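Local coordinates for aspartate aminotransferase, cytoplasmic (Schizosaccharomyces pombe 972h-, PDB 6JPK), which catalyses the reversible transfer of an amino group between L-aspartate and 2-oxoglutarate, giving oxaloacetate and L-glutamate, with pyridoxal 5'-phosphate as cofactor, at residues A82-L87 with D98-M103; F88-H93 with D229-S234; W235-F240 with F247-S252. The protein carries 1 engineered substitution. One frame throughout, in Å; residues are numbered along the deposited sequence.

Interaction 1: residues A82-L87 with D98-M103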
loop_
_atom_site.group_PDB
_atom_site.type_symbol
_atom_site.label_atom_id
_atom_site.label_comp_id
_atom_site.label_asym_id
_atom_site.label_seq_id
_atom_site.Cartn_x
_atom_site.Cartn_y
_atom_site.Cartn_z
ATOM N N ALA A 82 -11.727 10.201 -12.433
ATOM C CA ALA A 82 -12.860 10.724 -11.666
ATOM C C ALA A 82 -12.411 11.402 -10.373
ATOM O O ALA A 82 -13.021 12.390 -9.940
ATOM C CB ALA A 82 -13.839 9.594 -11.345
ATOM N N ALA A 83 -11.367 10.875 -9.727
ATOM C CA ALA A 83 -10.875 11.483 -8.495
ATOM C C ALA A 83 -10.369 12.899 -8.744
ATOM O O ALA A 83 -10.597 13.804 -7.929
ATOM C CB ALA A 83 -9.764 10.623 -7.894
ATOM N N ALA A 84 -9.670 13.103 -9.867
ATOM C CA ALA A 84 -9.226 14.439 -10.247
ATOM C C ALA A 84 -10.406 15.337 -10.606
ATOM O O ALA A 84 -10.416 16.528 -10.266
ATOM C CB ALA A 84 -8.254 14.345 -11.422
ATOM N N GLU A 85 -11.393 14.798 -11.323
ATOM C CA GLU A 85 -12.523 15.623 -11.735
ATOM C C GLU A 85 -13.281 16.177 -10.530
ATOM O O GLU A 85 -13.689 17.347 -10.534
ATOM C CB GLU A 85 -13.463 14.824 -12.647
ATOM C CG GLU A 85 -12.851 14.556 -14.017
ATOM C CD GLU A 85 -13.701 13.664 -14.920
ATOM O OE1 GLU A 85 -13.682 13.888 -16.153
ATOM O OE2 GLU A 85 -14.373 12.736 -14.411
ATOM N N VAL A 86 -13.468 15.366 -9.481
ATOM C CA VAL A 86 -14.275 15.852 -8.359
ATOM C C VAL A 86 -13.521 16.935 -7.574
ATOM O O VAL A 86 -14.150 17.808 -6.959
ATOM C CB VAL A 86 -14.732 14.684 -7.458
ATOM C CG1 VAL A 86 -13.566 14.101 -6.666
ATOM C CG2 VAL A 86 -15.870 15.135 -6.503
ATOM N N LEU A 87 -12.175 16.926 -7.619
ATOM C CA LEU A 87 -11.381 17.994 -7.000
ATOM C C LEU A 87 -11.509 19.307 -7.754
ATOM O O LEU A 87 -11.464 20.381 -7.146
ATOM C CB LEU A 87 -9.897 17.615 -6.963
ATOM C CG LEU A 87 -9.440 16.515 -6.014
ATOM C CD1 LEU A 87 -7.946 16.260 -6.190
ATOM C CD2 LEU A 87 -9.779 16.893 -4.569
ATOM N N ASP A 98 -4.911 17.425 -20.382
ATOM C CA ASP A 98 -3.957 16.371 -20.011
ATOM C C ASP A 98 -2.826 16.929 -19.144
ATOM O O ASP A 98 -1.655 16.576 -19.312
ATOM C CB ASP A 98 -3.399 15.673 -21.263
ATOM C CG ASP A 98 -2.687 14.359 -20.951
ATOM O OD1 ASP A 98 -3.169 13.606 -20.079
ATOM O OD2 ASP A 98 -1.653 14.075 -21.600
ATOM N N ARG A 99 -3.169 17.809 -18.206
ATOM C CA ARG A 99 -2.175 18.442 -17.350
ATOM C C ARG A 99 -2.083 17.845 -15.945
ATOM O O ARG A 99 -1.243 18.296 -15.157
ATOM C CB ARG A 99 -2.458 19.946 -17.248
ATOM C CG ARG A 99 -2.004 20.752 -18.472
ATOM C CD ARG A 99 -2.571 22.176 -18.438
ATOM N NE ARG A 99 -2.190 22.880 -17.219
ATOM C CZ ARG A 99 -2.637 24.086 -16.884
ATOM N NH1 ARG A 99 -3.492 24.728 -17.685
ATOM N NH2 ARG A 99 -2.229 24.647 -15.750
ATOM N N VAL A 100 -2.898 16.850 -15.594
ATOM C CA VAL A 100 -2.882 16.294 -14.239
ATOM C C VAL A 100 -2.293 14.890 -14.302
ATOM O O VAL A 100 -2.810 14.023 -15.017
ATOM C CB VAL A 100 -4.283 16.284 -13.600
ATOM C CG1 VAL A 100 -4.216 15.767 -12.158
ATOM C CG2 VAL A 100 -4.891 17.671 -13.616
ATOM N N ALA A 101 -1.194 14.673 -13.579
ATOM C CA ALA A 101 -0.630 13.338 -13.388
ATOM C C ALA A 101 -1.237 12.769 -12.111
ATOM O O ALA A 101 -1.014 13.307 -11.027
ATOM C CB ALA A 101 0.896 13.390 -13.294
ATOM N N SER A 102 -2.022 11.702 -12.238
ATOM C CA SER A 102 -2.774 11.139 -11.118
ATOM C C SER A 102 -2.304 9.717 -10.863
ATOM O O SER A 102 -2.236 8.904 -11.790
ATOM C CB SER A 102 -4.282 11.152 -11.387
ATOM O OG SER A 102 -4.750 12.479 -11.620
ATOM N N MET A 103 -1.980 9.419 -9.608
ATOM C CA MET A 103 -1.517 8.099 -9.209
ATOM C C MET A 103 -2.398 7.613 -8.069
ATOM O O MET A 103 -2.369 8.183 -6.969
ATOM C CB MET A 103 -0.054 8.143 -8.779
ATOM C CG MET A 103 0.896 8.519 -9.908
ATOM S SD MET A 103 1.578 7.025 -10.663
ATOM C CE MET A 103 2.140 6.219 -9.144
#
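A84 meets V100 and S102 beside one flat group, the imidazole of H268 on the neighbouring strand 264-270; its ND1 is hydrogen-bonded to S102 OG. The side chains of A84 and V100 also touch this residue. The contact is a small example of helix-on-sheet packing in the large domain of a fold type I aminotransferase: helix 77-87 lies against strand 100-106, an outermost strand of the mixed sheet within this chain. The two segments bury only 64 Å² between them and share no hydrogen bond. Their nearest CA atoms, those of A84 and S102, are 7.3 Å apart, and the A84 methyl is the helix group that reaches both V100 and S102. These two residues, two positions apart, both turn toward the helix. With CG1 anti to the backbone N (chi1 -177°), V100 meets the A84 methyl by that branch, CG1 to CB 4.3 Å. L95 and L94 of helix 93-96 add apolar contacts to A84 and V100 respectively. S102 OG, anti to its own carbonyl carbon (chi1 -59°), has its polar partner in H268 and lies 4.0 Å from A84 CB.

Interaction 2: residues F88-H93 with D229-S234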
loop_
_atom_site.group_PDB
_atom_site.type_symbol
_atom_site.label_atom_id
_atom_site.label_comp_id
_atom_site.label_asym_id
_atom_site.label_seq_id
_atom_site.Cartn_x
_atom_site.Cartn_y
_atom_site.Cartn_z
ATOM N N PHE A 88 -11.607 19.243 -9.081
ATOM C CA PHE A 88 -11.459 20.391 -9.961
ATOM C C PHE A 88 -12.706 20.602 -10.813
ATOM O O PHE A 88 -12.617 20.935 -11.998
ATOM C CB PHE A 88 -10.225 20.234 -10.858
ATOM C CG PHE A 88 -8.908 20.221 -10.094
ATOM C CD1 PHE A 88 -8.486 21.344 -9.389
ATOM C CD2 PHE A 88 -8.102 19.096 -10.091
ATOM C CE1 PHE A 88 -7.279 21.345 -8.681
ATOM C CE2 PHE A 88 -6.893 19.087 -9.388
ATOM C CZ PHE A 88 -6.488 20.213 -8.678
ATOM N N ARG A 89 -13.887 20.437 -10.220
ATOM C CA ARG A 89 -15.108 20.679 -10.989
ATOM C C ARG A 89 -15.157 22.080 -11.599
ATOM O O ARG A 89 -15.577 22.193 -12.767
ATOM C CB ARG A 89 -16.349 20.382 -10.124
ATOM C CG ARG A 89 -16.360 18.948 -9.532
ATOM C CD ARG A 89 -17.762 18.313 -9.467
ATOM N NE ARG A 89 -18.593 18.900 -8.418
ATOM C CZ ARG A 89 -19.909 18.727 -8.305
ATOM N NH1 ARG A 89 -20.572 17.979 -9.184
ATOM N NH2 ARG A 89 -20.566 19.315 -7.311
ATOM N N PRO A 90 -14.731 23.158 -10.922
ATOM C CA PRO A 90 -14.676 24.467 -11.603
ATOM C C PRO A 90 -13.563 24.595 -12.636
ATOM O O PRO A 90 -13.514 25.624 -13.318
ATOM C CB PRO A 90 -14.447 25.459 -10.454
ATOM C CG PRO A 90 -14.830 24.706 -9.194
ATOM C CD PRO A 90 -14.446 23.293 -9.481
ATOM N N ASN A 91 -12.665 23.621 -12.780
ATOM C CA ASN A 91 -11.529 23.744 -13.702
ATOM C C ASN A 91 -11.346 22.476 -14.535
ATOM O O ASN A 91 -10.285 21.840 -14.501
ATOM C CB ASN A 91 -10.256 24.071 -12.924
ATOM C CG ASN A 91 -10.221 25.505 -12.443
ATOM O OD1 ASN A 91 -10.160 26.417 -13.243
ATOM N ND2 ASN A 91 -10.245 25.708 -11.126
ATOM N N PRO A 92 -12.361 22.087 -15.318
ATOM C CA PRO A 92 -12.236 20.851 -16.110
ATOM C C PRO A 92 -11.135 20.903 -17.158
ATOM O O PRO A 92 -10.709 19.839 -17.629
ATOM C CB PRO A 92 -13.622 20.705 -16.760
ATOM C CG PRO A 92 -14.155 22.119 -16.833
ATOM C CD PRO A 92 -13.634 22.791 -15.581
ATOM N N HIS A 93 -10.660 22.099 -17.535
ATOM C CA HIS A 93 -9.608 22.203 -18.545
ATOM C C HIS A 93 -8.300 21.561 -18.089
ATOM O O HIS A 93 -7.485 21.186 -18.940
ATOM C CB HIS A 93 -9.349 23.670 -18.909
ATOM C CG HIS A 93 -8.666 24.437 -17.820
ATOM N ND1 HIS A 93 -9.339 24.921 -16.718
ATOM C CD2 HIS A 93 -7.365 24.779 -17.649
ATOM C CE1 HIS A 93 -8.482 25.538 -15.921
ATOM N NE2 HIS A 93 -7.278 25.463 -16.462
ATOM N N ASP A 229 -20.626 19.939 1.032
ATOM C CA ASP A 229 -20.610 20.639 -0.251
ATOM C C ASP A 229 -19.228 20.407 -0.848
ATOM O O ASP A 229 -18.235 20.916 -0.319
ATOM C CB ASP A 229 -20.894 22.133 -0.045
ATOM C CG ASP A 229 -21.016 22.924 -1.352
ATOM O OD1 ASP A 229 -20.294 22.647 -2.332
ATOM O OD2 ASP A 229 -21.845 23.857 -1.386
ATOM N N LEU A 230 -19.161 19.641 -1.943
ATOM C CA LEU A 230 -17.872 19.229 -2.498
ATOM C C LEU A 230 -17.077 20.414 -3.042
ATOM O O LEU A 230 -15.866 20.507 -2.822
ATOM C CB LEU A 230 -18.087 18.192 -3.597
ATOM C CG LEU A 230 -18.491 16.808 -3.110
ATOM C CD1 LEU A 230 -19.103 16.011 -4.255
ATOM C CD2 LEU A 230 -17.296 16.087 -2.526
ATOM N N ASN A 231 -17.729 21.307 -3.795
ATOM C CA ASN A 231 -17.015 22.442 -4.384
ATOM C C ASN A 231 -16.595 23.460 -3.330
ATOM O O ASN A 231 -15.538 24.085 -3.470
ATOM C CB ASN A 231 -17.871 23.120 -5.460
ATOM C CG ASN A 231 -18.048 22.248 -6.688
ATOM O OD1 ASN A 231 -17.402 21.209 -6.819
ATOM N ND2 ASN A 231 -18.924 22.661 -7.587
ATOM N N ARG A 232 -17.403 23.650 -2.276
ATOM C CA ARG A 232 -16.980 24.502 -1.165
ATOM C C ARG A 232 -15.720 23.955 -0.507
ATOM O O ARG A 232 -14.805 24.714 -0.169
ATOM C CB ARG A 232 -18.100 24.619 -0.131
ATOM C CG ARG A 232 -17.763 25.482 1.085
ATOM C CD ARG A 232 -18.930 25.477 2.082
ATOM N NE ARG A 232 -20.188 25.827 1.422
ATOM C CZ ARG A 232 -21.403 25.542 1.893
ATOM N NH1 ARG A 232 -21.546 24.885 3.043
ATOM N NH2 ARG A 232 -22.480 25.908 1.204
ATOM N N ASP A 233 -15.651 22.640 -0.312
ATOM C CA ASP A 233 -14.505 22.086 0.403
ATOM C C ASP A 233 -13.241 22.058 -0.451
ATOM O O ASP A 233 -12.140 22.057 0.107
ATOM C CB ASP A 233 -14.843 20.691 0.933
ATOM C CG ASP A 233 -15.868 20.738 2.071
ATOM O OD1 ASP A 233 -16.209 21.865 2.506
ATOM O OD2 ASP A 233 -16.342 19.666 2.514
ATOM N N SER A 234 -13.369 22.080 -1.778
ATOM C CA SER A 234 -12.221 22.183 -2.672
ATOM C C SER A 234 -11.944 23.620 -3.119
ATOM O O SER A 234 -11.139 23.827 -4.037
ATOM C CB SER A 234 -12.419 21.285 -3.904
ATOM O OG SER A 234 -13.495 21.752 -4.716
HETATM O O HOH W 1 -14.527 20.535 -6.928
HETATM O O HOH W 2 -20.409 21.025 -4.759
#
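R89 and P90 reach N231 from a type I turn, F88 to N91, that opens just after helix 77-87 ends. R89 does most of the work. Bent at chi2 and chi3 (chi3 -73°), its chain folds round the amide oxygen, and NE donates to N231 OD1 at 3.1 Å with an N-H...O angle of 159°. The guanidinium and amide planes stand 55° apart, the oxygen lying at the guanidinium edge. Also at the edge, in the guanidinium plane, sits water 2, which accepts from R89 NH2 at 3.1 Å and from N231 N at 2.9 Å, while donating to D229 OD1. Water 1 joins N231 OD1, at 3.0 Å, to S234 OG, at 2.7 Å, and reaches R89 N by a weak bond. P90 follows with CD 4.5 Å from N231 OD1, and N91 closes the turn through its N, 2.8 Å from F88 O. Were N231 an alanine, R89 NE would probably lose its acceptor and the guanidinium would be less firmly fixed at this surface. D229 OD1 accepts from R232 N at 3.1 Å, an aspartate N-cap; the turn thus packs, partly through water, on the start of a capped short helix.

Interaction 3: residues W235-F240 with F247-S252. With PO4 (phosphate ion), chain C.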
loop_
_atom_site.group_PDB
_atom_site.type_symbol
_atom_site.label_atom_id
_atom_site.label_comp_id
_atom_site.label_asym_id
_atom_site.label_seq_id
_atom_site.Cartn_x
_atom_site.Cartn_y
_atom_site.Cartn_z
ATOM N N TRP A 235 -12.569 24.609 -2.475
ATOM C CA TRP A 235 -12.451 25.998 -2.923
ATOM C C TRP A 235 -10.998 26.469 -2.968
ATOM O O TRP A 235 -10.586 27.138 -3.924
ATOM C CB TRP A 235 -13.271 26.929 -2.013
ATOM C CG TRP A 235 -13.124 28.371 -2.439
ATOM C CD1 TRP A 235 -13.885 29.034 -3.357
ATOM C CD2 TRP A 235 -12.113 29.298 -2.009
ATOM N NE1 TRP A 235 -13.427 30.330 -3.506
ATOM C CE2 TRP A 235 -12.343 30.514 -2.686
ATOM C CE3 TRP A 235 -11.047 29.220 -1.102
ATOM C CZ2 TRP A 235 -11.531 31.648 -2.498
ATOM C CZ3 TRP A 235 -10.241 30.352 -0.913
ATOM C CH2 TRP A 235 -10.496 31.548 -1.608
ATOM N N ALA A 236 -10.211 26.145 -1.936
ATOM C CA ALA A 236 -8.836 26.637 -1.870
ATOM C C ALA A 236 -7.989 26.078 -3.005
ATOM O O ALA A 236 -7.185 26.807 -3.598
ATOM C CB ALA A 236 -8.212 26.290 -0.513
ATOM N N LEU A 237 -8.146 24.779 -3.302
ATOM C CA LEU A 237 -7.492 24.152 -4.445
ATOM C C LEU A 237 -7.786 24.888 -5.736
ATOM O O LEU A 237 -6.882 25.169 -6.531
ATOM C CB LEU A 237 -7.973 22.710 -4.602
ATOM C CG LEU A 237 -7.103 21.575 -4.124
ATOM C CD1 LEU A 237 -6.869 21.752 -2.643
ATOM C CD2 LEU A 237 -7.831 20.275 -4.434
ATOM N N ASN A 238 -9.066 25.144 -5.992
ATOM C CA ASN A 238 -9.451 25.738 -7.261
ATOM C C ASN A 238 -9.080 27.209 -7.323
ATOM O O ASN A 238 -8.836 27.741 -8.413
ATOM C CB ASN A 238 -10.944 25.516 -7.493
ATOM C CG ASN A 238 -11.236 24.078 -7.903
ATOM O OD1 ASN A 238 -11.003 23.689 -9.049
ATOM N ND2 ASN A 238 -11.692 23.278 -6.964
ATOM N N GLU A 239 -9.021 27.878 -6.177
ATOM C CA GLU A 239 -8.540 29.256 -6.192
ATOM C C GLU A 239 -7.068 29.306 -6.576
ATOM O O GLU A 239 -6.647 30.175 -7.353
ATOM C CB GLU A 239 -8.767 29.911 -4.831
ATOM C CG GLU A 239 -8.702 31.435 -4.869
ATOM C CD GLU A 239 -9.854 32.068 -5.670
ATOM O OE1 GLU A 239 -10.873 31.384 -5.974
ATOM O OE2 GLU A 239 -9.737 33.264 -5.996
ATOM N N PHE A 240 -6.274 28.356 -6.064
ATOM C CA PHE A 240 -4.849 28.351 -6.358
ATOM C C PHE A 240 -4.584 28.107 -7.838
ATOM O O PHE A 240 -3.589 28.612 -8.373
ATOM C CB PHE A 240 -4.128 27.313 -5.490
ATOM C CG PHE A 240 -2.630 27.442 -5.522
ATOM C CD1 PHE A 240 -1.997 28.457 -4.825
ATOM C CD2 PHE A 240 -1.856 26.559 -6.256
ATOM C CE1 PHE A 240 -0.615 28.596 -4.858
ATOM C CE2 PHE A 240 -0.466 26.689 -6.296
ATOM C CZ PHE A 240 0.155 27.707 -5.599
ATOM N N PHE A 247 1.628 22.447 -8.895
ATOM C CA PHE A 247 1.518 22.109 -7.476
ATOM C C PHE A 247 1.052 20.661 -7.351
ATOM O O PHE A 247 0.706 20.016 -8.347
ATOM C CB PHE A 247 0.575 23.076 -6.734
ATOM C CG PHE A 247 -0.880 23.027 -7.199
ATOM C CD1 PHE A 247 -1.274 23.632 -8.387
ATOM C CD2 PHE A 247 -1.853 22.406 -6.417
ATOM C CE1 PHE A 247 -2.610 23.598 -8.809
ATOM C CE2 PHE A 247 -3.194 22.362 -6.827
ATOM C CZ PHE A 247 -3.575 22.964 -8.026
ATOM N N PHE A 248 1.028 20.165 -6.104
ATOM C CA PHE A 248 0.675 18.783 -5.786
ATOM C C PHE A 248 -0.566 18.720 -4.911
ATOM O O PHE A 248 -0.827 19.622 -4.104
ATOM C CB PHE A 248 1.800 18.049 -5.051
ATOM C CG PHE A 248 3.052 17.889 -5.862
ATOM C CD1 PHE A 248 3.939 18.950 -6.007
ATOM C CD2 PHE A 248 3.354 16.669 -6.466
ATOM C CE1 PHE A 248 5.107 18.805 -6.746
ATOM C CE2 PHE A 248 4.527 16.512 -7.199
ATOM C CZ PHE A 248 5.395 17.586 -7.353
ATOM N N VAL A 249 -1.315 17.627 -5.051
ATOM C CA VAL A 249 -2.495 17.374 -4.226
ATOM C C VAL A 249 -2.464 15.927 -3.755
ATOM O O VAL A 249 -2.285 15.014 -4.568
ATOM C CB VAL A 249 -3.808 17.652 -4.987
ATOM C CG1 VAL A 249 -5.005 17.433 -4.059
ATOM C CG2 VAL A 249 -3.825 19.059 -5.584
ATOM N N CYS A 250 -2.660 15.714 -2.452
ATOM C CA CYS A 250 -2.794 14.377 -1.877
ATOM C C CYS A 250 -4.221 14.202 -1.367
ATOM O O CYS A 250 -4.649 14.919 -0.458
ATOM C CB CYS A 250 -1.788 14.155 -0.748
ATOM S SG CYS A 250 -0.087 14.493 -1.234
ATOM N N GLN A 251 -4.940 13.233 -1.935
ATOM C CA GLN A 251 -6.385 13.112 -1.784
ATOM C C GLN A 251 -6.718 11.773 -1.154
ATOM O O GLN A 251 -6.181 10.742 -1.567
ATOM C CB GLN A 251 -7.069 13.246 -3.145
ATOM C CG GLN A 251 -8.556 12.963 -3.197
ATOM C CD GLN A 251 -9.055 12.971 -4.645
ATOM O OE1 GLN A 251 -8.323 12.567 -5.553
ATOM N NE2 GLN A 251 -10.271 13.465 -4.869
ATOM N N SER A 252 -7.590 11.790 -0.153
ATOM C CA SER A 252 -8.045 10.580 0.512
ATOM C C SER A 252 -9.557 10.464 0.391
ATOM O O SER A 252 -10.276 11.463 0.514
ATOM C CB SER A 252 -7.646 10.580 2.005
ATOM O OG SER A 252 -8.251 9.507 2.700
HETATM P P PO4 C . -5.523 7.995 5.144
HETATM O O1 PO4 C . -4.113 7.479 4.934
HETATM O O2 PO4 C . -6.216 8.263 3.827
HETATM O O3 PO4 C . -6.281 6.951 5.938
HETATM O O4 PO4 C . -5.536 9.287 5.924
#
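Helix 235-240 and strand 247-252 run nearly antiparallel, L237 lying opposite V249 and F240 opposite F247 in register: their N-to-C directions differ by 163° and their axes come within 11.0 Å. The CA atoms of L237 and V249 are 8.4 Å apart. No hydrogen bond crosses between the segments; four buried side chains carry the contact. F240 and F247 form a T-shaped pair, centroids 5.1 Å apart and planes at 82°. The F240 edge, through CD2 and CE2, enters over one face of F247, CD2 being 3.7 Å from F247 CD1 and displaced toward the rim. F247 takes the crowded position, CG between its backbone N and carbonyl carbon (chi1 64°), which swings the ring toward the helix. F206 of helix 199-211 makes a further edge-to-face pair with F240. Farther along the strand, L237 and V249 meet tip to tip, CD2 to CG1 4.0 Å. At the strand's end S252 OG donates to phosphate O2 at 2.6 Å; S107, G108, T109, R263 and Y70 of the second subunit also bind this ion. Helix 235-241 belongs to the connection between the adjacent parallel strands 215-220 and 247-252, and the contact therefore shows the helix-to-sheet core of a beta-alpha-beta crossover, whose strand ends at the phosphate ion, consistent with the cofactor-phosphate site of the family.

From the N terminus, interaction 1 closes a ten-residue loop containing helix 93-96, between helix 77-87 and strand 100-106, outermost in this chain's mixed sheet. Within that loop lies 88-93, whose partner 229-234 comes 135 residues later, so interaction 2 crosses interaction 1 and ties this early loop to a distant short helix. Interaction 3 then follows both in series, closing a six-residue connection between helix 235-241 and strand 247-252. N238 joins the three, its ND2 lying 2.9 Å from L87 O and its OD1 3.0 Å from N91 ND2, both probable hydrogen bonds. Interactions 1 and 3 reach the same mixed sheet, and A83 O probably bonds Q251 NE2 between them.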